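Local coordinates for protein halogenase PltM (Pseudomonas fluorescens, PDB 6BZN) that halogenates phenolic substrates with the help of a flavin cofactor and accepts chloride, bromide or iodide as the halide, at residues L412-H417 with S512-R517; A283-T288 with F295-K300; E165-N170 with S200-L205. One frame throughout, in Å; residues are numbered along the deposited sequence.

In the fold
The three contacts illustrate how a flavoprotein halogenase joins loops or an edge strand to helices through polar side chains, with a water in each case. Along the chain they follow one another in the order contact 3, contact 2, contact 1. Contacts 1 and 3 lie on opposite sides of the chain's centre, their own centres about 47 Å apart; contact 2 has its centre about 28 Å from that of contact 1 and about 37 Å from that of contact 3. Contact 3 includes Arg201, which binds a different FAD molecule from the one bound by Asp53, about 12 Å from Ile167 between side chains; no flavin is bound in this model. Contacts 1 and 2 lie away from these sites.

Contact 1: residues L412-H417 with S512-R517; sequences LWNVWH and SRISNR
Val415 and Ile514 bring the two backbones to 6.5 Å, CA to CA, where residues 412-417 of helix 410-441 meet a type I beta turn running from Arg513 to Asn516. The direct polar link is the amide of Asn414, whose ND2 donates to the backbone O of Ile514 at 2.9 Å. The bond is moderately straight (N-H...O 155°), and the acceptor lies in the plane of the amide. With CG anti to the backbone N (chi1 180°), the Asn414 amide is carried outward from the helix to the turn. Its other end, OD1, is bonded to Arg418, which also reaches the O of Asn516; with both ends engaged, the rotation of the amide is fixed. Ile514 packs beside this bond, its CG2 3.3 Å from Asn414 ND2 and 4.1 Å from Val415 CG2. A second, indirect link runs through His417: ND1 donates to the O of Asn414 at 2.8 Å, and at the far edge of the ring NE2 meets a water, which donates to the O of Arg517 at 3.0 Å. Beyond the pair, strand 126-131 offers Val127 to Asn414, His417 and Arg517, and Arg517 bonds through NH1 to Leu126 O and through its backbone to Ala128. Helix 488-502 completes the packing, with Leu495 against Val415 and His496 against Ile514.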
# COMPACT_ATOMS: atom_id res chain seq x y z
N LEU A 412 -22.09 10.91 2.57
CA LEU A 412 -21.21 11.11 1.42
C LEU A 412 -20.12 10.03 1.40
O LEU A 412 -19.88 9.41 0.35
CB LEU A 412 -20.60 12.51 1.44
CG LEU A 412 -19.59 12.88 0.34
CD1 LEU A 412 -20.17 12.67 -1.04
CD2 LEU A 412 -19.14 14.32 0.54
N TRP A 413 -19.50 9.77 2.55
CA TRP A 413 -18.51 8.70 2.64
C TRP A 413 -19.12 7.36 2.21
O TRP A 413 -18.53 6.62 1.43
CB TRP A 413 -17.88 8.57 4.03
CG TRP A 413 -16.95 7.44 4.02
CD1 TRP A 413 -17.17 6.18 4.50
CD2 TRP A 413 -15.67 7.41 3.40
NE1 TRP A 413 -16.09 5.38 4.23
CE2 TRP A 413 -15.15 6.11 3.56
CE3 TRP A 413 -14.90 8.36 2.73
CZ2 TRP A 413 -13.89 5.74 3.09
CZ3 TRP A 413 -13.65 8.00 2.26
CH2 TRP A 413 -13.15 6.70 2.43
N ASN A 414 -20.31 7.06 2.73
CA ASN A 414 -20.96 5.79 2.42
C ASN A 414 -21.13 5.64 0.91
O ASN A 414 -20.76 4.60 0.35
CB ASN A 414 -22.29 5.70 3.20
CG ASN A 414 -23.05 4.41 2.94
OD1 ASN A 414 -22.51 3.42 2.47
ND2 ASN A 414 -24.35 4.44 3.26
N VAL A 415 -21.64 6.67 0.24
CA VAL A 415 -21.80 6.60 -1.21
C VAL A 415 -20.42 6.47 -1.89
O VAL A 415 -20.20 5.60 -2.73
CB VAL A 415 -22.57 7.80 -1.80
CG1 VAL A 415 -22.72 7.63 -3.29
CG2 VAL A 415 -23.97 7.91 -1.18
N TRP A 416 -19.49 7.34 -1.48
CA TRP A 416 -18.15 7.37 -2.08
C TRP A 416 -17.39 6.04 -1.98
O TRP A 416 -16.75 5.63 -2.96
CB TRP A 416 -17.30 8.52 -1.52
CG TRP A 416 -15.86 8.39 -1.89
CD1 TRP A 416 -14.86 7.94 -1.09
CD2 TRP A 416 -15.27 8.62 -3.17
NE1 TRP A 416 -13.67 7.94 -1.77
CE2 TRP A 416 -13.90 8.34 -3.06
CE3 TRP A 416 -15.78 9.07 -4.39
CZ2 TRP A 416 -13.02 8.49 -4.12
CZ3 TRP A 416 -14.90 9.23 -5.46
CH2 TRP A 416 -13.53 8.93 -5.31
N HIS A 417 -17.46 5.37 -0.84
CA HIS A 417 -16.64 4.17 -0.63
C HIS A 417 -16.95 3.06 -1.64
O HIS A 417 -16.08 2.26 -1.94
CB HIS A 417 -16.66 3.67 0.82
CG HIS A 417 -17.58 2.52 1.10
ND1 HIS A 417 -18.94 2.67 1.22
CD2 HIS A 417 -17.32 1.21 1.34
CE1 HIS A 417 -19.49 1.50 1.50
NE2 HIS A 417 -18.53 0.60 1.58
N SER A 512 -25.20 0.11 -5.53
CA SER A 512 -26.11 1.26 -5.45
C SER A 512 -27.10 1.20 -4.27
O SER A 512 -27.84 2.16 -4.05
CB SER A 512 -26.89 1.42 -6.74
OG SER A 512 -27.78 0.33 -6.92
N ARG A 513 -27.14 0.09 -3.54
CA ARG A 513 -28.00 -0.01 -2.35
C ARG A 513 -27.34 0.62 -1.14
O ARG A 513 -26.68 -0.06 -0.34
CB ARG A 513 -28.37 -1.46 -2.07
CG ARG A 513 -29.13 -2.06 -3.23
CD ARG A 513 -30.04 -3.20 -2.81
NE ARG A 513 -31.15 -3.37 -3.74
CZ ARG A 513 -32.16 -4.22 -3.57
NH1 ARG A 513 -33.12 -4.28 -4.48
NH2 ARG A 513 -32.22 -5.02 -2.50
N ILE A 514 -27.57 1.93 -1.01
CA ILE A 514 -26.86 2.76 -0.02
C ILE A 514 -27.23 2.41 1.43
O ILE A 514 -26.41 2.60 2.34
CB ILE A 514 -27.10 4.27 -0.30
CG1 ILE A 514 -26.71 4.63 -1.74
CG2 ILE A 514 -26.32 5.16 0.66
CD1 ILE A 514 -25.33 4.16 -2.18
N SER A 515 -28.43 1.88 1.65
CA SER A 515 -28.86 1.49 2.99
C SER A 515 -28.13 0.26 3.53
O SER A 515 -28.09 0.04 4.74
CB SER A 515 -30.38 1.28 3.02
OG SER A 515 -30.73 0.18 2.22
N ASN A 516 -27.59 -0.56 2.64
CA ASN A 516 -26.72 -1.66 3.04
C ASN A 516 -25.27 -1.18 3.20
O ASN A 516 -24.54 -1.04 2.23
CB ASN A 516 -26.78 -2.79 2.01
CG ASN A 516 -25.86 -3.95 2.37
OD1 ASN A 516 -25.45 -4.12 3.52
ND2 ASN A 516 -25.51 -4.75 1.37
N ARG A 517 -24.86 -0.99 4.45
CA ARG A 517 -23.53 -0.48 4.78
C ARG A 517 -22.42 -1.53 4.89
O ARG A 517 -21.26 -1.19 5.14
CB ARG A 517 -23.63 0.32 6.07
CG ARG A 517 -24.44 1.57 5.85
CD ARG A 517 -24.61 2.45 7.07
NE ARG A 517 -25.49 1.91 8.10
CZ ARG A 517 -25.10 1.29 9.22
NH1 ARG A 517 -23.82 1.03 9.47
NH2 ARG A 517 -26.01 0.89 10.11
O HOH W 1 -19.63 -1.84 2.75

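Contact 2: residues A283-T288 with F295-K300; sequences AKYRPT and FRKLLK
Lys297 reaches from its helix to the end of Tyr285, where NZ donates a weak hydrogen bond to OH at 3.3 Å. The two side chains cross at about a right angle, so the lysine brings little beyond its terminus to the ring: CE is 3.7 Å from the Tyr285 OH. A water strengthens the join. It accepts from Lys297 NZ at 2.7 Å and donates to Tyr285 OH at 3.3 Å, lying at the edge of the ring and in its plane, so that ammonium, phenol and water form a small triangle. Thr288 lies on the margin, its OG1 3.8 Å from Lys297 NZ. On the loop side, Tyr285 holds CG anti to its backbone N (chi1 175°), the rotamer in which the ring is carried toward the helix.

Two carboxylates grip the same polar ends directly. Lys297 NZ forms salt bridges with Glu289 and with OE2 of Glu294, and these are probably what holds the ammonium group in place and keeps it charged. Glu294 also works on the loop: OE1 is hydrogen-bonded to Tyr285 OH, and OE2 to the backbone N of Thr288. One carboxylate thus joins the lysine, the phenol and the loop backbone.

In the outer layer, the ring of Tyr285 is positioned by an edge-to-face meeting with Phe280 and a cation-pi contact with Lys301. Deeper still, Phe295 and Leu298, on the inner side of the helix, rest on Leu258 of strand 256-262, and Leu298 also meets Phe278 and Phe280. What results is a surface polar cluster in a strand-loop-helix connection: the loop leaving strand 273-281 is fastened to helix 291-301, which lies against the mixed beta sheet.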
# COMPACT_ATOMS: atom_id res chain seq x y z
N ALA A 283 -4.24 21.07 4.13
CA ALA A 283 -5.13 22.16 3.70
C ALA A 283 -6.21 22.50 4.72
O ALA A 283 -6.76 23.60 4.66
CB ALA A 283 -5.79 21.81 2.36
N LYS A 284 -6.53 21.58 5.63
CA LYS A 284 -7.56 21.81 6.65
C LYS A 284 -7.04 21.94 8.08
O LYS A 284 -7.64 22.64 8.86
CB LYS A 284 -8.61 20.73 6.61
CG LYS A 284 -9.46 20.77 5.35
CD LYS A 284 -10.54 19.72 5.42
CE LYS A 284 -11.29 19.61 4.10
NZ LYS A 284 -12.33 20.65 4.03
N TYR A 285 -5.97 21.24 8.43
CA TYR A 285 -5.38 21.37 9.76
C TYR A 285 -3.89 21.10 9.68
O TYR A 285 -3.50 20.05 9.16
CB TYR A 285 -6.02 20.40 10.77
CG TYR A 285 -5.35 20.44 12.12
CD1 TYR A 285 -5.59 21.50 13.01
CD2 TYR A 285 -4.47 19.44 12.53
CE1 TYR A 285 -4.98 21.56 14.25
CE2 TYR A 285 -3.85 19.48 13.77
CZ TYR A 285 -4.11 20.54 14.62
OH TYR A 285 -3.50 20.60 15.84
N ARG A 286 -3.07 22.01 10.20
CA ARG A 286 -1.63 21.80 10.31
C ARG A 286 -1.27 21.64 11.78
O ARG A 286 -1.51 22.55 12.57
CB ARG A 286 -0.83 22.96 9.70
CG ARG A 286 -0.70 22.88 8.19
CD ARG A 286 0.15 24.01 7.62
NE ARG A 286 -0.21 24.28 6.23
CZ ARG A 286 0.26 23.63 5.16
NH1 ARG A 286 1.16 22.65 5.26
NH2 ARG A 286 -0.17 23.99 3.95
N PRO A 287 -0.70 20.48 12.17
CA PRO A 287 -0.31 20.35 13.56
C PRO A 287 0.83 21.32 13.93
O PRO A 287 1.64 21.67 13.08
CB PRO A 287 0.16 18.90 13.65
CG PRO A 287 0.65 18.60 12.29
CD PRO A 287 -0.28 19.31 11.37
N THR A 288 0.85 21.74 15.18
CA THR A 288 1.86 22.69 15.68
C THR A 288 2.68 22.18 16.86
O THR A 288 3.73 22.76 17.14
CB THR A 288 1.19 24.00 16.12
OG1 THR A 288 0.09 23.72 16.99
CG2 THR A 288 0.70 24.76 14.93
N PHE A 295 -1.76 14.08 19.57
CA PHE A 295 -2.58 12.90 19.80
C PHE A 295 -3.67 13.19 20.84
O PHE A 295 -4.85 12.94 20.58
CB PHE A 295 -1.70 11.71 20.24
CG PHE A 295 -2.46 10.41 20.39
CD1 PHE A 295 -3.15 9.86 19.32
CD2 PHE A 295 -2.45 9.72 21.61
CE1 PHE A 295 -3.85 8.67 19.46
CE2 PHE A 295 -3.14 8.53 21.76
CZ PHE A 295 -3.84 8.00 20.68
N ARG A 296 -3.28 13.78 21.96
CA ARG A 296 -4.25 14.13 23.01
C ARG A 296 -5.29 15.15 22.52
O ARG A 296 -6.47 15.01 22.87
CB ARG A 296 -3.55 14.64 24.27
CG ARG A 296 -2.65 13.62 24.97
CD ARG A 296 -3.39 12.40 25.51
NE ARG A 296 -2.57 11.18 25.43
CZ ARG A 296 -2.97 9.95 25.75
NH1 ARG A 296 -4.19 9.71 26.21
NH2 ARG A 296 -2.11 8.93 25.61
N LYS A 297 -4.87 16.14 21.74
CA LYS A 297 -5.83 17.09 21.14
C LYS A 297 -6.85 16.39 20.25
O LYS A 297 -8.04 16.70 20.29
CB LYS A 297 -5.12 18.21 20.37
CG LYS A 297 -4.41 19.22 21.28
CD LYS A 297 -3.95 20.48 20.55
CE LYS A 297 -2.91 20.19 19.48
NZ LYS A 297 -2.37 21.44 18.86
N LEU A 298 -6.37 15.43 19.44
CA LEU A 298 -7.25 14.65 18.59
C LEU A 298 -8.30 13.89 19.42
O LEU A 298 -9.49 13.91 19.08
CB LEU A 298 -6.45 13.65 17.75
CG LEU A 298 -7.22 12.89 16.68
CD1 LEU A 298 -7.72 13.85 15.62
CD2 LEU A 298 -6.35 11.81 16.06
N LEU A 299 -7.85 13.25 20.50
CA LEU A 299 -8.74 12.45 21.34
C LEU A 299 -9.78 13.32 22.09
O LEU A 299 -10.90 12.87 22.33
CB LEU A 299 -7.93 11.60 22.32
CG LEU A 299 -6.93 10.59 21.74
CD1 LEU A 299 -6.42 9.68 22.85
CD2 LEU A 299 -7.51 9.77 20.60
N LYS A 300 -9.41 14.55 22.42
CA LYS A 300 -10.32 15.52 23.04
C LYS A 300 -11.38 15.96 22.01
O LYS A 300 -12.56 16.05 22.33
CB LYS A 300 -9.50 16.72 23.54
CG LYS A 300 -10.18 17.68 24.49
CD LYS A 300 -9.22 18.83 24.80
CE LYS A 300 -9.43 19.46 26.17
NZ LYS A 300 -10.58 20.39 26.16
O HOH W 2 -4.50 22.89 17.94

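Contact 3: residues E165-N170 with S200-L205; sequences ESISLN and SRQLGL
Ile167 and Leu169 belong to strand 164-170, an edge strand of a three-stranded antiparallel sheet, and they face Gln202 and Leu203 at the end of helix 198-203, which follows strand 188-191 of the parallel sheet of the FAD-binding region. Arg201, next to Gln202, binds a separate FAD molecule from the one bound by Asp53, although no flavin occupies this chain. Gly204, with positive phi, ends the helix.

The amide of Gln202 makes the polar contact. NE2 donates to the backbone O of Ile167 at 3.0 Å, with an N-H...O angle of 151°. The approach is oblique: the donor is tilted 34° from the plane of the carbonyl. At the other end of the amide, OE1 receives a hydrogen from a water at 2.9 Å, and that water accepts from the backbone N of Ile167 at 2.9 Å. CG of Gln202 sits between the backbone N and the carbonyl carbon (chi1 89°) and the chain is extended beyond it, which sends the amide across to the strand.

The amide also lies close to the side chain of Ile167, with OE1 3.6 Å from CB. Further along, the branches of two leucines meet, Leu169 CD1 at 3.8 Å from Leu203 CD2, their side chains crossing at about a right angle. Both leucines also touch Phe336, while Ile167 and Leu169 rest on Val174 and Ile189.

Ser166 and Ser168 pair with the neighbouring strand, whereas the N and O of Ile167 turn toward the helix. One glutamine amide serves both groups, directly at the carbonyl and through water at the N-H. Its two ends are therefore not interchangeable, and at Ile167 a side chain and one water take up the backbone groups that another strand might otherwise bond.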
# COMPACT_ATOMS: atom_id res chain seq x y z
N GLU A 165 28.77 6.17 -0.82
CA GLU A 165 29.44 7.45 -1.04
C GLU A 165 29.08 8.10 -2.36
O GLU A 165 28.96 9.31 -2.43
CB GLU A 165 30.95 7.27 -0.93
CG GLU A 165 31.35 6.78 0.46
CD GLU A 165 32.76 7.18 0.84
OE1 GLU A 165 32.97 7.44 2.05
OE2 GLU A 165 33.63 7.22 -0.06
N SER A 166 28.91 7.30 -3.41
CA SER A 166 28.41 7.81 -4.69
C SER A 166 27.90 6.67 -5.56
O SER A 166 28.27 5.51 -5.37
CB SER A 166 29.52 8.53 -5.44
OG SER A 166 30.58 7.64 -5.69
N ILE A 167 27.03 7.02 -6.49
CA ILE A 167 26.51 6.09 -7.48
C ILE A 167 26.77 6.70 -8.85
O ILE A 167 26.23 7.76 -9.16
CB ILE A 167 25.00 5.83 -7.29
CG1 ILE A 167 24.73 5.26 -5.89
CG2 ILE A 167 24.49 4.86 -8.34
CD1 ILE A 167 23.26 5.27 -5.48
N SER A 168 27.61 6.03 -9.65
CA SER A 168 27.93 6.51 -10.99
C SER A 168 27.17 5.70 -12.01
O SER A 168 27.18 4.48 -11.96
CB SER A 168 29.45 6.43 -11.25
OG SER A 168 30.12 7.29 -10.34
N LEU A 169 26.50 6.38 -12.93
CA LEU A 169 25.73 5.73 -13.96
C LEU A 169 26.46 5.96 -15.28
O LEU A 169 26.57 7.09 -15.74
CB LEU A 169 24.32 6.30 -14.01
CG LEU A 169 23.48 6.17 -12.73
CD1 LEU A 169 22.23 7.04 -12.83
CD2 LEU A 169 23.11 4.71 -12.47
N ASN A 170 26.99 4.89 -15.86
CA ASN A 170 27.87 4.99 -17.04
C ASN A 170 27.18 4.31 -18.19
O ASN A 170 26.18 3.64 -17.98
CB ASN A 170 29.23 4.31 -16.75
CG ASN A 170 29.81 4.71 -15.40
OD1 ASN A 170 30.10 3.86 -14.54
ND2 ASN A 170 29.99 6.02 -15.20
N SER A 200 16.86 8.82 -6.35
CA SER A 200 15.89 9.87 -6.55
C SER A 200 16.53 11.22 -6.27
O SER A 200 16.37 12.14 -7.07
CB SER A 200 14.63 9.69 -5.69
OG SER A 200 13.77 10.80 -5.85
N ARG A 201 17.27 11.34 -5.17
CA ARG A 201 17.91 12.62 -4.82
C ARG A 201 18.90 13.04 -5.91
O ARG A 201 18.87 14.18 -6.37
CB ARG A 201 18.61 12.56 -3.46
CG ARG A 201 17.68 12.37 -2.27
CD ARG A 201 18.38 12.59 -0.94
NE ARG A 201 19.55 11.72 -0.78
CZ ARG A 201 19.65 10.61 -0.03
NH1 ARG A 201 18.64 10.16 0.71
NH2 ARG A 201 20.81 9.94 -0.03
N GLN A 202 19.73 12.11 -6.37
CA GLN A 202 20.79 12.48 -7.32
C GLN A 202 20.28 12.69 -8.76
O GLN A 202 20.90 13.41 -9.54
CB GLN A 202 21.93 11.47 -7.26
CG GLN A 202 21.81 10.28 -8.20
CD GLN A 202 22.96 9.31 -8.03
OE1 GLN A 202 23.43 9.08 -6.92
NE2 GLN A 202 23.44 8.75 -9.14
N LEU A 203 19.15 12.07 -9.11
CA LEU A 203 18.63 12.15 -10.47
C LEU A 203 17.69 13.30 -10.71
O LEU A 203 17.36 13.58 -11.86
CB LEU A 203 17.91 10.86 -10.86
CG LEU A 203 18.80 9.63 -11.06
CD1 LEU A 203 17.92 8.40 -11.16
CD2 LEU A 203 19.67 9.80 -12.28
N GLY A 204 17.21 13.94 -9.65
CA GLY A 204 16.36 15.10 -9.78
C GLY A 204 14.99 14.80 -10.35
O GLY A 204 14.44 15.62 -11.09
N LEU A 205 14.43 13.63 -10.03
CA LEU A 205 13.13 13.24 -10.60
C LEU A 205 11.92 13.51 -9.70
O LEU A 205 10.80 13.52 -10.19
CB LEU A 205 13.14 11.77 -11.04
CG LEU A 205 14.33 11.37 -11.93
CD1 LEU A 205 14.49 9.86 -12.01
CD2 LEU A 205 14.16 11.98 -13.30
O HOH W 3 26.24 9.82 -6.60